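Local coordinates for protein amidohydrolase (Thermotoga maritima, PDB 3OOQ) that probably hydrolyses amide bonds as a member of the amidohydrolase superfamily, possibly with an allantoinase-like activity, at residues V26-G31 / A359-W364; N81-P86 / R160-R165; N123-Q128 / A148-A153. One frame throughout, in Å; residues are numbered along the deposited sequence.

Overall arrangement
Contact 1 joins strand 24-29, near the N-terminus, to strand 361-364, and so links the chain's two ends into one sandwich region. Contacts 2 and 3 are nested inside the loop it closes, contact 3 within contact 2. They lie on the other side of the chain's centre, about 44 Å and 33 Å from contact 1 between centres. The same large mixed sheet nevertheless contains strand 361-364 of contact 1 and both strands of contact 3. Contacts 2 and 3 touch through N123, which bonds to both Y162 and E82, and strand 143-153 is followed by helix 156-164. The subunit-facing loop is thereby tied to the interior of the TIM-barrel domain, the family's fold.

Contact 1 (V26-G31 / A359-W364); sequences VLVSNG and ADLVVW
G31 and A359 bring the two backbones together, their CA atoms 5.6 Å apart, through a nearly straight hydrogen bond from A359 N to G31 O (3.1 Å, 166° at the hydrogen). Both residues lie in loop, and the bond ties two loop ends together. From this point the backbones draw apart, and side chains bridge the widening gap. A359 contributes its methyl group, with CB 3.7 Å from V28 CG1. The other V28 methyl, CG2, touches two partners, L361 CD1 at 3.8 Å and A359 CB at 3.9 Å. CG1 of V28 is anti to the backbone N (chi1 167°), which turns this branch to the alanine and sets CG2 where it meets alanine and leucine together. The side chains of V28 and L361 run alongside each other, pointing opposite ways. Further along, V26 CG1 and L361 CD1 meet tip to tip at 4.2 Å, a looser approach than those at V28. A single leucine methyl, CD1, therefore serves both valines, which sit two residues apart on the same side of their strand. L55 of strand 54-64 packs against both V26 and L361, and V33 of strand 32-37 also touches V26. D360, between the two inward-pointing residues A359 and L361, turns the other way and forms a salt bridge to K133. The layer is thus purely aliphatic, with one backbone bond at its end. Strand 24-29 belongs to a four-stranded sheet and strand 361-364 to the large mixed sheet, and the valines and leucine fill the space between them. Such face-to-face packing of strands from both ends of the chain is characteristic of the small beta-sandwich domain that accompanies the TIM barrel in the amidohydrolase superfamily.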
ATOM      1  N   VAL F  26     -12.142 -15.068  63.602  1.00 27.27           N
ATOM      2  CA  VAL F  26     -10.851 -14.757  63.026  1.00 26.83           C
ATOM      3  C   VAL F  26     -10.421 -13.414  63.604  1.00 26.66           C
ATOM      4  O   VAL F  26     -11.157 -12.434  63.528  1.00 26.21           O
ATOM      5  CB  VAL F  26     -10.924 -14.713  61.462  1.00 26.53           C
ATOM      6  CG1 VAL F  26      -9.620 -14.218  60.855  1.00 27.05           C
ATOM      7  CG2 VAL F  26     -11.312 -16.080  60.892  1.00 27.11           C
ATOM      8  N   LEU F  27      -9.228 -13.384  64.178  1.00 27.18           N
ATOM      9  CA  LEU F  27      -8.656 -12.164  64.751  1.00 27.54           C
ATOM     10  C   LEU F  27      -7.546 -11.665  63.848  1.00 27.74           C
ATOM     11  O   LEU F  27      -6.651 -12.434  63.454  1.00 27.44           O
ATOM     12  CB  LEU F  27      -8.095 -12.419  66.159  1.00 27.90           C
ATOM     13  CG  LEU F  27      -7.327 -11.291  66.867  1.00 26.28           C
ATOM     14  CD1 LEU F  27      -8.229 -10.115  67.199  1.00 28.82           C
ATOM     15  CD2 LEU F  27      -6.646 -11.797  68.148  1.00 28.73           C
ATOM     16  N   VAL F  28      -7.610 -10.373  63.549  1.00 27.72           N
ATOM     17  CA  VAL F  28      -6.694  -9.720  62.643  1.00 28.17           C
ATOM     18  C   VAL F  28      -5.983  -8.634  63.420  1.00 29.35           C
ATOM     19  O   VAL F  28      -6.624  -7.886  64.179  1.00 29.53           O
ATOM     20  CB  VAL F  28      -7.478  -9.071  61.457  1.00 28.08           C
ATOM     21  CG1 VAL F  28      -6.601  -8.109  60.646  1.00 21.53           C
ATOM     22  CG2 VAL F  28      -8.075 -10.134  60.562  1.00 21.02           C
ATOM     23  N   SER F  29      -4.664  -8.567  63.260  1.00 29.56           N
ATOM     24  CA  SER F  29      -3.878  -7.451  63.791  1.00 31.13           C
ATOM     25  C   SER F  29      -2.650  -7.227  62.931  1.00 31.67           C
ATOM     26  O   SER F  29      -2.127  -8.180  62.340  1.00 31.62           O
ATOM     27  CB  SER F  29      -3.465  -7.686  65.255  1.00 31.56           C
ATOM     28  OG  SER F  29      -2.339  -8.528  65.355  1.00 50.08           O
ATOM     29  N   ASN F  30      -2.201  -5.975  62.870  1.00 32.28           N
ATOM     30  CA  ASN F  30      -1.072  -5.554  62.026  1.00 33.52           C
ATOM     31  C   ASN F  30      -1.166  -6.067  60.588  1.00 33.05           C
ATOM     32  O   ASN F  30      -0.159  -6.447  59.990  1.00 33.06           O
ATOM     33  CB  ASN F  30       0.292  -5.932  62.645  1.00 35.50           C
ATOM     34  CG  ASN F  30       0.637  -5.119  63.897  1.00 44.80           C
ATOM     35  OD1 ASN F  30       0.198  -3.985  64.070  1.00 37.35           O
ATOM     36  ND2 ASN F  30       1.445  -5.705  64.769  1.00 37.22           N
ATOM     37  N   GLY F  31      -2.383  -6.075  60.047  1.00 32.24           N
ATOM     38  CA  GLY F  31      -2.631  -6.460  58.662  1.00 30.97           C
ATOM     39  C   GLY F  31      -2.519  -7.945  58.362  1.00 30.17           C
ATOM     40  O   GLY F  31      -2.443  -8.333  57.192  1.00 29.62           O
ATOM     41  N   ALA F 359      -4.113 -10.529  55.891  1.00 23.79           N
ATOM     42  CA  ALA F 359      -5.546 -10.509  56.190  1.00 24.63           C
ATOM     43  C   ALA F 359      -6.336  -9.995  54.988  1.00 24.96           C
ATOM     44  O   ALA F 359      -6.918  -8.893  54.999  1.00 24.40           O
ATOM     45  CB  ALA F 359      -5.823  -9.697  57.425  1.00 24.51           C
ATOM     46  N   ASP F 360      -6.316 -10.808  53.939  1.00 24.87           N
ATOM     47  CA  ASP F 360      -7.099 -10.544  52.741  1.00 25.06           C
ATOM     48  C   ASP F 360      -8.307 -11.438  52.873  1.00 23.99           C
ATOM     49  O   ASP F 360      -8.208 -12.662  52.701  1.00 23.61           O
ATOM     50  CB  ASP F 360      -6.285 -10.870  51.490  1.00 25.30           C
ATOM     51  CG  ASP F 360      -4.986 -10.076  51.413  1.00 28.58           C
ATOM     52  OD1 ASP F 360      -4.780  -9.141  52.232  1.00 26.17           O
ATOM     53  OD2 ASP F 360      -4.163 -10.396  50.518  1.00 26.18           O
ATOM     54  N   LEU F 361      -9.425 -10.822  53.248  1.00 23.36           N
ATOM     55  CA  LEU F 361     -10.615 -11.555  53.679  1.00 23.57           C
ATOM     56  C   LEU F 361     -11.865 -11.022  53.003  1.00 23.88           C
ATOM     57  O   LEU F 361     -12.019  -9.810  52.800  1.00 23.94           O
ATOM     58  CB  LEU F 361     -10.767 -11.478  55.215  1.00 23.93           C
ATOM     59  CG  LEU F 361      -9.598 -12.066  56.032  1.00 33.04           C
ATOM     60  CD1 LEU F 361      -9.663 -11.680  57.509  1.00 23.85           C
ATOM     61  CD2 LEU F 361      -9.516 -13.583  55.874  1.00 23.85           C
ATOM     62  N   VAL F 362     -12.765 -11.928  52.649  1.00 23.58           N
ATOM     63  CA  VAL F 362     -14.000 -11.507  51.997  1.00 23.05           C
ATOM     64  C   VAL F 362     -15.184 -12.038  52.776  1.00 22.08           C
ATOM     65  O   VAL F 362     -15.249 -13.234  53.059  1.00 21.86           O
ATOM     66  CB  VAL F 362     -14.071 -12.032  50.535  1.00 23.60           C
ATOM     67  CG1 VAL F 362     -15.345 -11.538  49.854  1.00 22.69           C
ATOM     68  CG2 VAL F 362     -12.833 -11.588  49.744  1.00 22.39           C
ATOM     69  N   VAL F 363     -16.103 -11.134  53.128  1.00 22.17           N
ATOM     70  CA  VAL F 363     -17.370 -11.488  53.764  1.00 22.58           C
ATOM     71  C   VAL F 363     -18.405 -11.698  52.676  1.00 23.28           C
ATOM     72  O   VAL F 363     -18.768 -10.764  51.968  1.00 23.64           O
ATOM     73  CB  VAL F 363     -17.881 -10.392  54.767  1.00 22.23           C
ATOM     74  CG1 VAL F 363     -19.214 -10.812  55.387  1.00 19.66           C
ATOM     75  CG2 VAL F 363     -16.844 -10.093  55.858  1.00 19.35           C
ATOM     76  N   TRP F 364     -18.860 -12.939  52.550  1.00 23.98           N
ATOM     77  CA  TRP F 364     -19.893 -13.321  51.608  1.00 24.07           C
ATOM     78  C   TRP F 364     -21.209 -13.523  52.368  1.00 24.64           C
ATOM     79  O   TRP F 364     -21.214 -13.981  53.531  1.00 23.75           O
ATOM     80  CB  TRP F 364     -19.538 -14.640  50.945  1.00 24.18           C
ATOM     81  CG  TRP F 364     -18.487 -14.562  49.894  1.00 25.63           C
ATOM     82  CD1 TRP F 364     -17.133 -14.616  50.088  1.00 24.88           C
ATOM     83  CD2 TRP F 364     -18.683 -14.423  48.476  1.00 24.22           C
ATOM     84  NE1 TRP F 364     -16.474 -14.506  48.884  1.00 24.06           N
ATOM     85  CE2 TRP F 364     -17.396 -14.397  47.879  1.00 25.08           C
ATOM     86  CE3 TRP F 364     -19.816 -14.307  47.655  1.00 25.67           C
ATOM     87  CZ2 TRP F 364     -17.207 -14.265  46.499  1.00 23.64           C
ATOM     88  CZ3 TRP F 364     -19.626 -14.185  46.265  1.00 24.02           C
ATOM     89  CH2 TRP F 364     -18.331 -14.164  45.712  1.00 25.57           C
TER

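Contact 2 (N81-P86 / R160-R165); sequences NEATDP and RVYGER
Y162 reaches from helix 156-164 into the loop 81-86, and its ring and hydroxyl form the tight part of the contact. P86 lies over one face of the ring in a CH-pi contact, its CB 3.9 Å from the centroid and only 8° off the normal. The opposite face is covered toward its rim by CG1 of V161, the preceding helix residue, so the ring is sandwiched. V161 CG1 also meets A83 CB at 4.0 Å. With CG anti to the carbonyl carbon (chi1 -67°), the tyrosine projects its OH among the loop's backbone atoms, where D85 N donates to it at 2.9 Å along a bent path. N123 OD1 is a further hydrogen-bonding partner of the same oxygen. A phenylalanine here would probably leave D85 N and N123 OD1 without the hydroxyl they share. The R165 side is looser: its guanidinium makes no direct hydrogen bond to the loop, and T84 CA lies above one face of the group, near the rim. A water donates to T84 O at 2.8 Å and accepts a weak bond from R165 NH1. The arginine's firmer ties lead elsewhere, from NE to Q167 and from NH2 to K166 O of the third subunit. T84 OG1 donates to E82 OE1 at 2.6 Å and also bonds T168 of the third subunit. Loop 81-86 follows strand 54-64, whose end carries the HxH sequence of the first barrel strand in this superfamily, and the contact packs this loop on helix 156-164 of the TIM-barrel domain.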
ATOM      1  N   ASN F  81      -0.086  -6.060  25.073  1.00 22.17           N
ATOM      2  CA  ASN F  81       0.814  -6.718  24.112  1.00 21.17           C
ATOM      3  C   ASN F  81       1.656  -5.706  23.362  1.00 20.31           C
ATOM      4  O   ASN F  81       1.117  -4.920  22.588  1.00 20.23           O
ATOM      5  CB  ASN F  81       0.036  -7.557  23.087  1.00 20.99           C
ATOM      6  CG  ASN F  81      -0.481  -8.875  23.658  1.00 26.07           C
ATOM      7  OD1 ASN F  81       0.288  -9.790  23.956  1.00 21.24           O
ATOM      8  ND2 ASN F  81      -1.798  -8.981  23.783  1.00 21.41           N
ATOM      9  N   GLU F  82       2.968  -5.740  23.587  1.00 19.99           N
ATOM     10  CA  GLU F  82       3.910  -4.929  22.825  1.00 20.61           C
ATOM     11  C   GLU F  82       4.247  -5.694  21.530  1.00 20.88           C
ATOM     12  O   GLU F  82       5.365  -6.216  21.342  1.00 20.51           O
ATOM     13  CB  GLU F  82       5.166  -4.617  23.657  1.00 21.28           C
ATOM     14  CG  GLU F  82       6.149  -3.663  22.984  1.00 20.34           C
ATOM     15  CD  GLU F  82       5.466  -2.414  22.477  1.00 21.61           C
ATOM     16  OE1 GLU F  82       5.405  -2.231  21.239  1.00 21.70           O
ATOM     17  OE2 GLU F  82       4.947  -1.642  23.309  1.00 20.79           O
ATOM     18  N   ALA F  83       3.255  -5.753  20.647  1.00 20.34           N
ATOM     19  CA  ALA F  83       3.289  -6.628  19.483  1.00 20.47           C
ATOM     20  C   ALA F  83       4.033  -6.004  18.302  1.00 20.80           C
ATOM     21  O   ALA F  83       3.569  -6.073  17.166  1.00 21.74           O
ATOM     22  CB  ALA F  83       1.861  -7.021  19.090  1.00 19.81           C
ATOM     23  N   THR F  84       5.191  -5.405  18.583  1.00 20.09           N
ATOM     24  CA  THR F  84       6.019  -4.746  17.568  1.00 20.25           C
ATOM     25  C   THR F  84       7.408  -5.359  17.502  1.00 20.65           C
ATOM     26  O   THR F  84       8.311  -4.812  16.851  1.00 21.41           O
ATOM     27  CB  THR F  84       6.193  -3.266  17.909  1.00 20.29           C
ATOM     28  OG1 THR F  84       6.762  -3.160  19.224  1.00 17.80           O
ATOM     29  CG2 THR F  84       4.837  -2.568  17.888  1.00 17.81           C
ATOM     30  N   ASP F  85       7.583  -6.485  18.194  1.00 19.83           N
ATOM     31  CA  ASP F  85       8.889  -7.108  18.365  1.00 19.69           C
ATOM     32  C   ASP F  85       8.645  -8.437  19.081  1.00 18.31           C
ATOM     33  O   ASP F  85       8.038  -8.449  20.161  1.00 17.22           O
ATOM     34  CB  ASP F  85       9.797  -6.192  19.211  1.00 20.33           C
ATOM     35  CG  ASP F  85      11.214  -6.731  19.360  1.00 27.31           C
ATOM     36  OD1 ASP F  85      12.119  -5.924  19.641  1.00 22.40           O
ATOM     37  OD2 ASP F  85      11.444  -7.942  19.234  1.00 20.08           O
ATOM     38  N   PRO F  86       9.098  -9.564  18.489  1.00 18.27           N
ATOM     39  CA  PRO F  86       8.731 -10.851  19.098  1.00 17.98           C
ATOM     40  C   PRO F  86       9.487 -11.158  20.404  1.00 17.73           C
ATOM     41  O   PRO F  86       9.162 -12.127  21.073  1.00 17.85           O
ATOM     42  CB  PRO F  86       9.054 -11.882  17.987  1.00 18.05           C
ATOM     43  CG  PRO F  86      10.076 -11.230  17.145  1.00 27.30           C
ATOM     44  CD  PRO F  86       9.851  -9.734  17.228  1.00 18.43           C
ATOM     45  N   ARG F 160       0.703 -16.008  14.194  1.00 19.92           N
ATOM     46  CA  ARG F 160      -0.291 -15.176  13.497  1.00 20.76           C
ATOM     47  C   ARG F 160       0.145 -13.706  13.538  1.00 19.55           C
ATOM     48  O   ARG F 160       0.197 -13.050  12.498  1.00 18.69           O
ATOM     49  CB  ARG F 160      -1.703 -15.317  14.088  1.00 22.93           C
ATOM     50  CG  ARG F 160      -2.739 -14.352  13.465  1.00 41.51           C
ATOM     51  CD  ARG F 160      -4.083 -14.320  14.214  1.00 27.18           C
ATOM     52  NE  ARG F 160      -3.934 -13.966  15.636  1.00 43.45           N
ATOM     53  CZ  ARG F 160      -3.851 -12.717  16.128  1.00 30.82           C
ATOM     54  NH1 ARG F 160      -3.902 -11.647  15.321  1.00 43.73           N
ATOM     55  NH2 ARG F 160      -3.713 -12.539  17.445  1.00 44.12           N
ATOM     56  N   VAL F 161       0.464 -13.205  14.738  1.00 19.56           N
ATOM     57  CA  VAL F 161       0.926 -11.807  14.898  1.00 19.36           C
ATOM     58  C   VAL F 161       2.160 -11.471  14.037  1.00 18.93           C
ATOM     59  O   VAL F 161       2.174 -10.459  13.293  1.00 19.02           O
ATOM     60  CB  VAL F 161       1.184 -11.423  16.379  1.00 19.12           C
ATOM     61  CG1 VAL F 161       1.933 -10.100  16.471  1.00 20.04           C
ATOM     62  CG2 VAL F 161      -0.134 -11.315  17.146  1.00 20.01           C
ATOM     63  N   TYR F 162       3.192 -12.307  14.105  1.00 17.93           N
ATOM     64  CA  TYR F 162       4.385 -11.981  13.325  1.00 17.72           C
ATOM     65  C   TYR F 162       4.274 -12.378  11.849  1.00 18.08           C
ATOM     66  O   TYR F 162       4.795 -11.679  10.971  1.00 17.60           O
ATOM     67  CB  TYR F 162       5.698 -12.348  14.069  1.00 16.89           C
ATOM     68  CG  TYR F 162       5.791 -11.430  15.264  1.00 16.76           C
ATOM     69  CD1 TYR F 162       6.312 -10.127  15.132  1.00 16.82           C
ATOM     70  CD2 TYR F 162       5.215 -11.794  16.498  1.00 16.81           C
ATOM     71  CE1 TYR F 162       6.309  -9.232  16.210  1.00 16.01           C
ATOM     72  CE2 TYR F 162       5.225 -10.911  17.573  1.00 16.18           C
ATOM     73  CZ  TYR F 162       5.774  -9.632  17.429  1.00 17.58           C
ATOM     74  OH  TYR F 162       5.756  -8.745  18.502  1.00 16.16           O
ATOM     75  N   GLY F 163       3.538 -13.461  11.578  1.00 18.65           N
ATOM     76  CA  GLY F 163       3.244 -13.856  10.194  1.00 19.35           C
ATOM     77  C   GLY F 163       2.497 -12.743   9.461  1.00 20.48           C
ATOM     78  O   GLY F 163       2.832 -12.418   8.331  1.00 21.60           O
ATOM     79  N   GLU F 164       1.515 -12.126  10.112  1.00 21.31           N
ATOM     80  CA  GLU F 164       0.824 -10.950   9.519  1.00 23.14           C
ATOM     81  C   GLU F 164       1.789  -9.760   9.292  1.00 21.86           C
ATOM     82  O   GLU F 164       1.621  -9.008   8.339  1.00 22.64           O
ATOM     83  CB  GLU F 164      -0.402 -10.519  10.347  1.00 24.89           C
ATOM     84  CG  GLU F 164      -1.684 -11.386  10.122  1.00 52.77           C
ATOM     85  CD  GLU F 164      -2.788 -11.197  11.209  1.00 28.99           C
ATOM     86  OE1 GLU F 164      -2.618 -10.338  12.119  1.00 53.07           O
ATOM     87  OE2 GLU F 164      -3.827 -11.912  11.153  1.00 52.68           O
ATOM     88  N   ARG F 165       2.792  -9.608  10.154  1.00 20.47           N
ATOM     89  CA  ARG F 165       3.860  -8.612   9.951  1.00 20.11           C
ATOM     90  C   ARG F 165       4.924  -9.065   8.915  1.00 20.64           C
ATOM     91  O   ARG F 165       5.890  -8.333   8.642  1.00 20.07           O
ATOM     92  CB  ARG F 165       4.539  -8.239  11.285  1.00 19.42           C
ATOM     93  CG  ARG F 165       3.682  -7.388  12.264  1.00 23.76           C
ATOM     94  CD  ARG F 165       4.295  -7.270  13.666  1.00 18.52           C
ATOM     95  NE  ARG F 165       5.665  -6.763  13.628  1.00 23.06           N
ATOM     96  CZ  ARG F 165       6.022  -5.477  13.701  1.00 20.18           C
ATOM     97  NH1 ARG F 165       7.308  -5.142  13.623  1.00 23.74           N
ATOM     98  NH2 ARG F 165       5.120  -4.519  13.845  1.00 22.80           N
TER
HETATM   99  O   HOH W   1      10.136  -5.992  15.103  1.00 19.32           O

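Contact 3 (N123-Q128 / A148-A153); sequences NPVGGQ and AGLKMA
V125 and M152 pair where segments 125-128 and 148-153 run antiparallel, their axes 4.7 Å apart at an angle of 160°. Q128 and L150 form a second non-hydrogen-bonded pair. Between these pairs one strand has two residues, G126 and G127, against K151 alone, which makes a beta bulge. K151 faces both bulge residues, its O accepting from G126 N and its N donating to G127 O at 2.9 Å. At the other end, A153 N bonds P124 O at 3.0 Å, and M152 CA adds a CA-H...O contact to the same oxygen. At the backbone angles of G127 a CB would collide with the carbonyl O of G126, which explains the glycine.

V125, Q128, L150 and selenomethionine M152 share one face, where V125 CG1 and L150 CD2 meet at 4.2 Å, while L150 CD1 rests 3.3 Å from G127 O. K151 points to the other face. Its CB passes 3.5 Å from G127 O, and CG continues anti to the backbone N (chi1 180°). A bend at chi2 then turns CD and CE away from strand 125-128, the side chain packing on V118 and H226. A second bend, at chi4, sets NZ where it bonds P119 O and H63 NE2. The amine is thus held by polar partners at the end of an otherwise buried aliphatic arm. H63 belongs to an HxH sequence of the kind that binds metal in this superfamily, where a carboxylated strand lysine often bridges two metals; K151, modelled with a plain amine, may correspond to that lysine. The mostly apolar face of V125, L150 and M152 packs on helices 172-198 and 208-217, whereas the amine on the other face, next to H63, is consistent with a place at the metal site of such barrels.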
ATOM      1  N   ASN F 123       3.663 -12.216  21.751  1.00 19.01           N
ATOM      2  CA  ASN F 123       5.101 -12.385  21.535  1.00 18.71           C
ATOM      3  C   ASN F 123       5.654 -13.711  22.016  1.00 18.70           C
ATOM      4  O   ASN F 123       5.290 -14.151  23.105  1.00 18.65           O
ATOM      5  CB  ASN F 123       5.890 -11.290  22.236  1.00 18.35           C
ATOM      6  CG  ASN F 123       5.592  -9.911  21.691  1.00 26.03           C
ATOM      7  OD1 ASN F 123       4.935  -9.771  20.671  1.00 18.55           O
ATOM      8  ND2 ASN F 123       6.079  -8.887  22.378  1.00 17.36           N
ATOM      9  N   PRO F 124       6.560 -14.326  21.219  1.00 18.25           N
ATOM     10  CA  PRO F 124       7.323 -15.473  21.719  1.00 18.78           C
ATOM     11  C   PRO F 124       7.869 -15.186  23.125  1.00 19.61           C
ATOM     12  O   PRO F 124       7.728 -16.035  24.007  1.00 19.95           O
ATOM     13  CB  PRO F 124       8.423 -15.640  20.671  1.00 18.26           C
ATOM     14  CG  PRO F 124       7.719 -15.267  19.352  1.00 14.41           C
ATOM     15  CD  PRO F 124       6.770 -14.113  19.769  1.00 17.87           C
ATOM     16  N   VAL F 125       8.453 -13.999  23.324  1.00 19.70           N
ATOM     17  CA  VAL F 125       8.888 -13.525  24.649  1.00 19.59           C
ATOM     18  C   VAL F 125       8.227 -12.175  24.896  1.00 19.84           C
ATOM     19  O   VAL F 125       8.593 -11.176  24.275  1.00 20.31           O
ATOM     20  CB  VAL F 125      10.437 -13.402  24.777  1.00 19.78           C
ATOM     21  CG1 VAL F 125      10.835 -13.084  26.237  1.00 15.82           C
ATOM     22  CG2 VAL F 125      11.145 -14.701  24.334  1.00 15.47           C
ATOM     23  N   GLY F 126       7.253 -12.148  25.800  1.00 19.66           N
ATOM     24  CA  GLY F 126       6.362 -10.992  25.942  1.00 20.32           C
ATOM     25  C   GLY F 126       6.690  -9.916  26.986  1.00 21.07           C
ATOM     26  O   GLY F 126       6.328  -8.752  26.804  1.00 21.30           O
ATOM     27  N   GLY F 127       7.363 -10.292  28.074  1.00 20.48           N
ATOM     28  CA  GLY F 127       7.653  -9.344  29.156  1.00 20.07           C
ATOM     29  C   GLY F 127       7.387  -9.893  30.546  1.00 20.17           C
ATOM     30  O   GLY F 127       7.071 -11.075  30.701  1.00 20.50           O
ATOM     31  N   GLN F 128       7.491  -9.037  31.560  1.00 19.84           N
ATOM     32  CA  GLN F 128       7.470  -9.497  32.952  1.00 19.68           C
ATOM     33  C   GLN F 128       6.117  -9.360  33.610  1.00 19.95           C
ATOM     34  O   GLN F 128       5.422  -8.363  33.417  1.00 20.42           O
ATOM     35  CB  GLN F 128       8.520  -8.761  33.798  1.00 19.39           C
ATOM     36  CG  GLN F 128       9.931  -8.951  33.291  1.00 20.77           C
ATOM     37  CD  GLN F 128      10.836  -7.820  33.701  1.00 20.50           C
ATOM     38  OE1 GLN F 128      10.960  -7.512  34.880  1.00 21.57           O
ATOM     39  NE2 GLN F 128      11.468  -7.181  32.724  1.00 21.46           N
ATOM     40  N   ALA F 148       7.626 -11.308  38.853  1.00 21.93           N
ATOM     41  CA  ALA F 148       7.147 -12.596  39.327  1.00 21.73           C
ATOM     42  C   ALA F 148       7.327 -13.726  38.305  1.00 21.51           C
ATOM     43  O   ALA F 148       7.204 -14.906  38.635  1.00 22.42           O
ATOM     44  CB  ALA F 148       5.700 -12.491  39.772  1.00 21.96           C
ATOM     45  N   GLY F 149       7.610 -13.363  37.063  1.00 20.49           N
ATOM     46  CA  GLY F 149       7.700 -14.330  35.975  1.00 20.12           C
ATOM     47  C   GLY F 149       8.014 -13.660  34.638  1.00 18.97           C
ATOM     48  O   GLY F 149       7.838 -12.451  34.492  1.00 18.71           O
ATOM     49  N   LEU F 150       8.511 -14.445  33.683  1.00 18.46           N
ATOM     50  CA  LEU F 150       8.737 -13.960  32.334  1.00 18.19           C
ATOM     51  C   LEU F 150       7.770 -14.696  31.410  1.00 18.27           C
ATOM     52  O   LEU F 150       7.868 -15.915  31.242  1.00 19.44           O
ATOM     53  CB  LEU F 150      10.191 -14.177  31.891  1.00 18.46           C
ATOM     54  CG  LEU F 150      10.543 -13.693  30.462  1.00 19.07           C
ATOM     55  CD1 LEU F 150      10.179 -12.225  30.298  1.00 19.12           C
ATOM     56  CD2 LEU F 150      12.029 -13.904  30.148  1.00 18.87           C
ATOM     57  N   LYS F 151       6.841 -13.950  30.829  1.00 18.01           N
ATOM     58  CA  LYS F 151       5.786 -14.477  29.938  1.00 18.18           C
ATOM     59  C   LYS F 151       6.348 -14.842  28.573  1.00 18.85           C
ATOM     60  O   LYS F 151       7.094 -14.060  27.983  1.00 18.61           O
ATOM     61  CB  LYS F 151       4.682 -13.418  29.771  1.00 18.55           C
ATOM     62  CG  LYS F 151       3.505 -13.786  28.866  1.00 21.82           C
ATOM     63  CD  LYS F 151       2.814 -15.113  29.297  1.00 21.01           C
ATOM     64  CE  LYS F 151       1.589 -15.447  28.449  1.00 21.65           C
ATOM     65  NZ  LYS F 151       0.516 -14.430  28.653  1.00 22.28           N
HETATM   66  N   MSE F 152       5.982 -16.026  28.085  1.00 19.82           N
HETATM   67  CA  MSE F 152       6.367 -16.496  26.758  1.00 21.64           C
HETATM   68  C   MSE F 152       5.145 -17.137  26.139  1.00 19.80           C
HETATM   69  O   MSE F 152       4.210 -17.472  26.857  1.00 19.34           O
HETATM   70  CB  MSE F 152       7.516 -17.513  26.837  1.00 24.92           C
HETATM   71  CG  MSE F 152       8.759 -16.920  27.454  1.00 26.08           C
HETATM   72 SE   MSE F 152      10.180 -18.213  27.741  1.00 33.22          SE
HETATM   73  CE  MSE F 152      10.910 -17.457  29.391  1.00 25.52           C
ATOM     74  N   ALA F 153       5.147 -17.290  24.813  1.00 18.59           N
ATOM     75  CA  ALA F 153       3.969 -17.809  24.100  1.00 17.51           C
ATOM     76  C   ALA F 153       4.326 -18.686  22.927  1.00 17.55           C
ATOM     77  O   ALA F 153       5.257 -18.377  22.191  1.00 17.26           O
ATOM     78  CB  ALA F 153       3.073 -16.664  23.629  1.00 16.61           C
TER